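Local coordinates for BAR/IMD domain-containing adapter protein 2-like 2 (Mus musculus, PDB 3OK8) that binds phosphoinositides through its dimeric I-BAR (IMD) domain and induces planar or gently curved membrane structures, at residues M7-F10 with Y11-T14; Y124-E127 with Y128-A132. One frame throughout, in Å; residues are numbered along the deposited sequence.

Interaction 1: residues M7-F10 with Y11-T14; sequences MDQF and YRST
The guanidinium of Arg12 has one face over Gln9, whose CA sits 3.2 Å above the guanidinium plane and offset toward its rim, while Asp8 OD1 lies in that plane at the edge. That oxygen is 3.7 Å from Arg12 NH1, a long salt bridge with carboxylate and guanidinium planes 46° apart; Arg12 CD is nearer, 3.2 Å from Asp8 OD1. The arginine chain reaches this place by a bend at its third torsion (chi3 22°), which folds the group back over the preceding turn. Asp8 OD2 stands 4.0 Å from Tyr11 CD2, on the residue three further along, approaching the ring obliquely. Gln9 and Arg12 cross at about a right angle; Gln9 OE1 comes within 2.9 Å of Arg12 NH2, but the angle is too poor for a hydrogen bond. A water instead donates to Gln9 OE1 at 3.0 Å and makes a weak bond to Ser13 OG, linking two side chains one turn apart. Beneath them run the i to i+4 bonds, among them Ser13 N to Gln9 O at 2.8 Å. Elsewhere on the helix, Phe10 makes a cation-pi contact with Lys175 and packs on Val171 of helix 153-217. The arrangement is that of an amphipathic alpha-helix, here near the start of helix 5-66, in the three-helix bundle of the I-BAR domain.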
loop_
_atom_site.group_PDB
_atom_site.type_symbol
_atom_site.label_atom_id
_atom_site.label_comp_id
_atom_site.label_asym_id
_atom_site.label_seq_id
_atom_site.Cartn_x
_atom_site.Cartn_y
_atom_site.Cartn_z
ATOM N N MET A 7 20.504 12.697 -48.277
ATOM C CA MET A 7 19.047 12.748 -48.209
ATOM C C MET A 7 18.367 11.429 -47.879
ATOM O O MET A 7 17.345 11.427 -47.193
ATOM C CB MET A 7 18.449 13.343 -49.472
ATOM C CG MET A 7 18.505 14.839 -49.490
ATOM S SD MET A 7 16.934 15.519 -50.003
ATOM C CE MET A 7 17.494 16.948 -50.936
ATOM N N ASP A 8 18.907 10.314 -48.361
ATOM C CA ASP A 8 18.389 9.028 -47.921
ATOM C C ASP A 8 18.713 8.853 -46.435
ATOM O O ASP A 8 18.084 8.060 -45.737
ATOM C CB ASP A 8 18.951 7.869 -48.744
ATOM C CG ASP A 8 18.054 6.634 -48.699
ATOM O OD1 ASP A 8 18.500 5.579 -48.195
ATOM O OD2 ASP A 8 16.893 6.726 -49.158
ATOM N N GLN A 9 19.700 9.608 -45.960
ATOM C CA GLN A 9 20.034 9.637 -44.540
ATOM C C GLN A 9 18.899 10.273 -43.739
ATOM O O GLN A 9 18.353 9.666 -42.827
ATOM C CB GLN A 9 21.340 10.400 -44.315
ATOM C CG GLN A 9 21.459 11.050 -42.947
ATOM C CD GLN A 9 21.615 10.039 -41.828
ATOM O OE1 GLN A 9 21.933 8.869 -42.073
ATOM N NE2 GLN A 9 21.397 10.486 -40.587
ATOM N N PHE A 10 18.545 11.503 -44.082
ATOM C CA PHE A 10 17.401 12.141 -43.460
ATOM C C PHE A 10 16.190 11.234 -43.555
ATOM O O PHE A 10 15.483 11.009 -42.569
ATOM C CB PHE A 10 17.115 13.496 -44.105
ATOM C CG PHE A 10 17.917 14.614 -43.522
ATOM C CD1 PHE A 10 17.357 15.471 -42.593
ATOM C CD2 PHE A 10 19.238 14.793 -43.879
ATOM C CE1 PHE A 10 18.097 16.500 -42.045
ATOM C CE2 PHE A 10 19.987 15.819 -43.336
ATOM C CZ PHE A 10 19.416 16.674 -42.418
ATOM N N TYR A 11 15.960 10.700 -44.743
ATOM C CA TYR A 11 14.819 9.829 -44.962
ATOM C C TYR A 11 14.836 8.658 -44.004
ATOM O O TYR A 11 13.812 8.325 -43.418
ATOM C CB TYR A 11 14.790 9.285 -46.379
ATOM C CG TYR A 11 13.679 8.292 -46.568
ATOM C CD1 TYR A 11 12.389 8.720 -46.838
ATOM C CD2 TYR A 11 13.909 6.927 -46.446
ATOM C CE1 TYR A 11 11.360 7.823 -46.998
ATOM C CE2 TYR A 11 12.885 6.020 -46.603
ATOM C CZ TYR A 11 11.610 6.475 -46.880
ATOM O OH TYR A 11 10.573 5.591 -47.046
ATOM N N ARG A 12 15.998 8.027 -43.866
ATOM C CA ARG A 12 16.146 6.870 -42.984
ATOM C C ARG A 12 16.015 7.250 -41.510
ATOM O O ARG A 12 15.390 6.533 -40.735
ATOM C CB ARG A 12 17.481 6.160 -43.234
ATOM C CG ARG A 12 17.454 5.179 -44.402
ATOM C CD ARG A 12 18.827 4.994 -45.059
ATOM N NE ARG A 12 19.938 5.346 -44.177
ATOM C CZ ARG A 12 20.945 6.154 -44.511
ATOM N NH1 ARG A 12 21.008 6.691 -45.728
ATOM N NH2 ARG A 12 21.904 6.413 -43.628
ATOM N N SER A 13 16.607 8.381 -41.135
ATOM C CA SER A 13 16.590 8.854 -39.756
ATOM C C SER A 13 15.191 9.237 -39.302
ATOM O O SER A 13 14.803 8.972 -38.168
ATOM C CB SER A 13 17.529 10.045 -39.586
ATOM O OG SER A 13 18.836 9.606 -39.261
ATOM N N THR A 14 14.440 9.871 -40.193
ATOM C CA THR A 14 13.061 10.243 -39.909
ATOM C C THR A 14 12.177 9.002 -39.793
ATOM O O THR A 14 11.219 8.971 -39.017
ATOM C CB THR A 14 12.498 11.157 -41.007
ATOM O OG1 THR A 14 13.349 12.298 -41.161
ATOM C CG2 THR A 14 11.096 11.614 -40.648
HETATM O O HOH W 1 20.825 6.916 -40.112
#

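Interaction 2: residues Y124-E127 with Y128-A132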
loop_
_atom_site.group_PDB
_atom_site.type_symbol
_atom_site.label_atom_id
_atom_site.label_comp_id
_atom_site.label_asym_id
_atom_site.label_seq_id
_atom_site.Cartn_x
_atom_site.Cartn_y
_atom_site.Cartn_z
ATOM N N TYR A 124 4.444 11.844 -44.812
ATOM C CA TYR A 124 5.853 12.121 -45.013
ATOM C C TYR A 124 6.456 11.254 -46.103
ATOM O O TYR A 124 7.102 11.758 -47.014
ATOM C CB TYR A 124 6.643 11.923 -43.730
ATOM C CG TYR A 124 8.130 11.855 -43.974
ATOM C CD1 TYR A 124 8.808 10.644 -43.934
ATOM C CD2 TYR A 124 8.852 13.000 -44.271
ATOM C CE1 TYR A 124 10.169 10.581 -44.168
ATOM C CE2 TYR A 124 10.208 12.948 -44.503
ATOM C CZ TYR A 124 10.863 11.740 -44.455
ATOM O OH TYR A 124 12.220 11.700 -44.691
ATOM N N GLU A 125 6.269 9.944 -46.009
ATOM C CA GLU A 125 6.856 9.064 -47.010
ATOM C C GLU A 125 6.410 9.437 -48.429
ATOM O O GLU A 125 7.235 9.583 -49.331
ATOM C CB GLU A 125 6.528 7.607 -46.719
ATOM C CG GLU A 125 7.514 6.656 -47.363
ATOM C CD GLU A 125 7.112 5.208 -47.215
ATOM O OE1 GLU A 125 6.515 4.850 -46.172
ATOM O OE2 GLU A 125 7.399 4.429 -48.148
ATOM N N ILE A 126 5.103 9.598 -48.611
ATOM C CA ILE A 126 4.532 9.887 -49.915
ATOM C C ILE A 126 5.027 11.210 -50.489
ATOM O O ILE A 126 5.234 11.317 -51.689
ATOM C CB ILE A 126 2.993 9.882 -49.877
ATOM C CG1 ILE A 126 2.425 9.816 -51.296
ATOM C CG2 ILE A 126 2.469 11.104 -49.150
ATOM C CD1 ILE A 126 0.909 9.767 -51.348
ATOM N N GLU A 127 5.222 12.219 -49.647
ATOM C CA GLU A 127 5.709 13.496 -50.152
ATOM C C GLU A 127 7.172 13.395 -50.529
ATOM O O GLU A 127 7.611 14.029 -51.481
ATOM C CB GLU A 127 5.511 14.640 -49.156
ATOM C CG GLU A 127 6.032 15.967 -49.701
ATOM C CD GLU A 127 5.649 17.189 -48.876
ATOM O OE1 GLU A 127 6.068 18.298 -49.267
ATOM O OE2 GLU A 127 4.941 17.056 -47.851
ATOM N N TYR A 128 7.924 12.595 -49.781
ATOM C CA TYR A 128 9.334 12.381 -50.073
ATOM C C TYR A 128 9.500 11.699 -51.431
ATOM O O TYR A 128 10.313 12.113 -52.254
ATOM C CB TYR A 128 9.984 11.545 -48.973
ATOM C CG TYR A 128 11.463 11.292 -49.165
ATOM C CD1 TYR A 128 11.910 10.262 -49.982
ATOM C CD2 TYR A 128 12.409 12.072 -48.518
ATOM C CE1 TYR A 128 13.255 10.021 -50.156
ATOM C CE2 TYR A 128 13.754 11.837 -48.682
ATOM C CZ TYR A 128 14.170 10.812 -49.504
ATOM O OH TYR A 128 15.507 10.572 -49.668
ATOM N N ARG A 129 8.715 10.654 -51.660
ATOM C CA ARG A 129 8.746 9.940 -52.929
ATOM C C ARG A 129 8.472 10.856 -54.137
ATOM O O ARG A 129 9.128 10.736 -55.168
ATOM C CB ARG A 129 7.773 8.751 -52.901
ATOM C CG ARG A 129 8.421 7.364 -52.714
ATOM C CD ARG A 129 8.744 7.003 -51.251
ATOM N NE ARG A 129 10.180 7.031 -50.959
ATOM C CZ ARG A 129 10.954 5.951 -50.854
ATOM N NH1 ARG A 129 12.251 6.085 -50.589
ATOM N NH2 ARG A 129 10.435 4.739 -51.013
ATOM N N HIS A 130 7.514 11.769 -54.008
ATOM C CA HIS A 130 7.150 12.662 -55.110
ATOM C C HIS A 130 8.255 13.658 -55.453
ATOM O O HIS A 130 8.673 13.766 -56.610
ATOM C CB HIS A 130 5.863 13.417 -54.785
ATOM C CG HIS A 130 4.634 12.570 -54.865
ATOM N ND1 HIS A 130 4.678 11.192 -54.835
ATOM C CD2 HIS A 130 3.324 12.902 -54.943
ATOM C CE1 HIS A 130 3.450 10.712 -54.908
ATOM N NE2 HIS A 130 2.609 11.728 -54.971
ATOM N N ARG A 131 8.700 14.395 -54.439
ATOM C CA ARG A 131 9.788 15.349 -54.573
ATOM C C ARG A 131 11.005 14.660 -55.160
ATOM O O ARG A 131 11.672 15.192 -56.057
ATOM C CB ARG A 131 10.144 15.938 -53.206
ATOM C CG ARG A 131 9.068 16.822 -52.622
ATOM C CD ARG A 131 9.497 17.459 -51.311
ATOM N NE ARG A 131 8.485 18.401 -50.839
ATOM C CZ ARG A 131 8.476 19.696 -51.138
ATOM N NH1 ARG A 131 9.433 20.217 -51.898
ATOM N NH2 ARG A 131 7.511 20.474 -50.674
ATOM N N ALA A 132 11.286 13.468 -54.638
ATOM C CA ALA A 132 12.404 12.664 -55.103
ATOM C C ALA A 132 12.251 12.379 -56.591
ATOM O O ALA A 132 13.193 12.536 -57.363
ATOM C CB ALA A 132 12.484 11.371 -54.317
#
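Glu127 OE1 is gripped by two nitrogens of Arg131, NE at 2.9 Å and NH2 at 3.0 Å, so one carboxylate oxygen takes both bonds of a side-on salt bridge. The oxygen lies 1° out of the guanidinium plane. NE meets it on the anti side, NH2 nearly along its C-O axis, and the two flat groups are 28° apart, close to coplanar. Both chains are extended and lie side by side, pointing the same way: Glu127 CG stands opposite its own backbone N (chi1 180°), and Arg131 runs straight from CG to NE. With alanine at Arg131, Glu127 OE1 would probably lose both of these donors, its carboxylate then freer to turn. Glu125 and Arg129 are one turn apart as well, but Glu125 OE2 is 4.2 Å from Arg129 NH2 and well out of the guanidinium plane, so no N-H points at it and the attraction is of charge alone. Ile126 O lies over one face of the His130 ring, 3.1 Å above its plane, and receives the backbone N-H of His130 in a longer bond of 3.3 Å. Toward the bundle, Tyr124 and Tyr128 run side by side, Tyr124 OH being 3.8 Å from Tyr128 CD2. Glu127 also touches Phe170, and Arg131 touches Gln166, both on helix 153-217. With two N-H groups on one oxygen, the Glu127-Arg131 pair is directional where Glu125-Arg129 is not, and the close positive charge is likely to stabilise the ionised carboxylate.

Interactions 1 and 2 lie on consecutive helices, 5-66 and 71-147, with centres 12 Å apart, and they touch directly. The two tyrosines of 124-132 meet the helix that carries 7-14: Tyr128 OH is 3.2 Å from Met7 O, a weak hydrogen bond, and Tyr124 OH packs 3.2 Å from Tyr11 CA. Tyr11 answers from the other helix, its CB 3.5 Å from Tyr128 CZ and its OH 3.3 Å from Glu125 CG; the rings of Tyr11 and Tyr128 meet with planes about 45° apart. Met167 of helix 153-217 touches both Met7 and Tyr128, so all three helices of the bundle converge here. No residue of the other subunit touches either interaction.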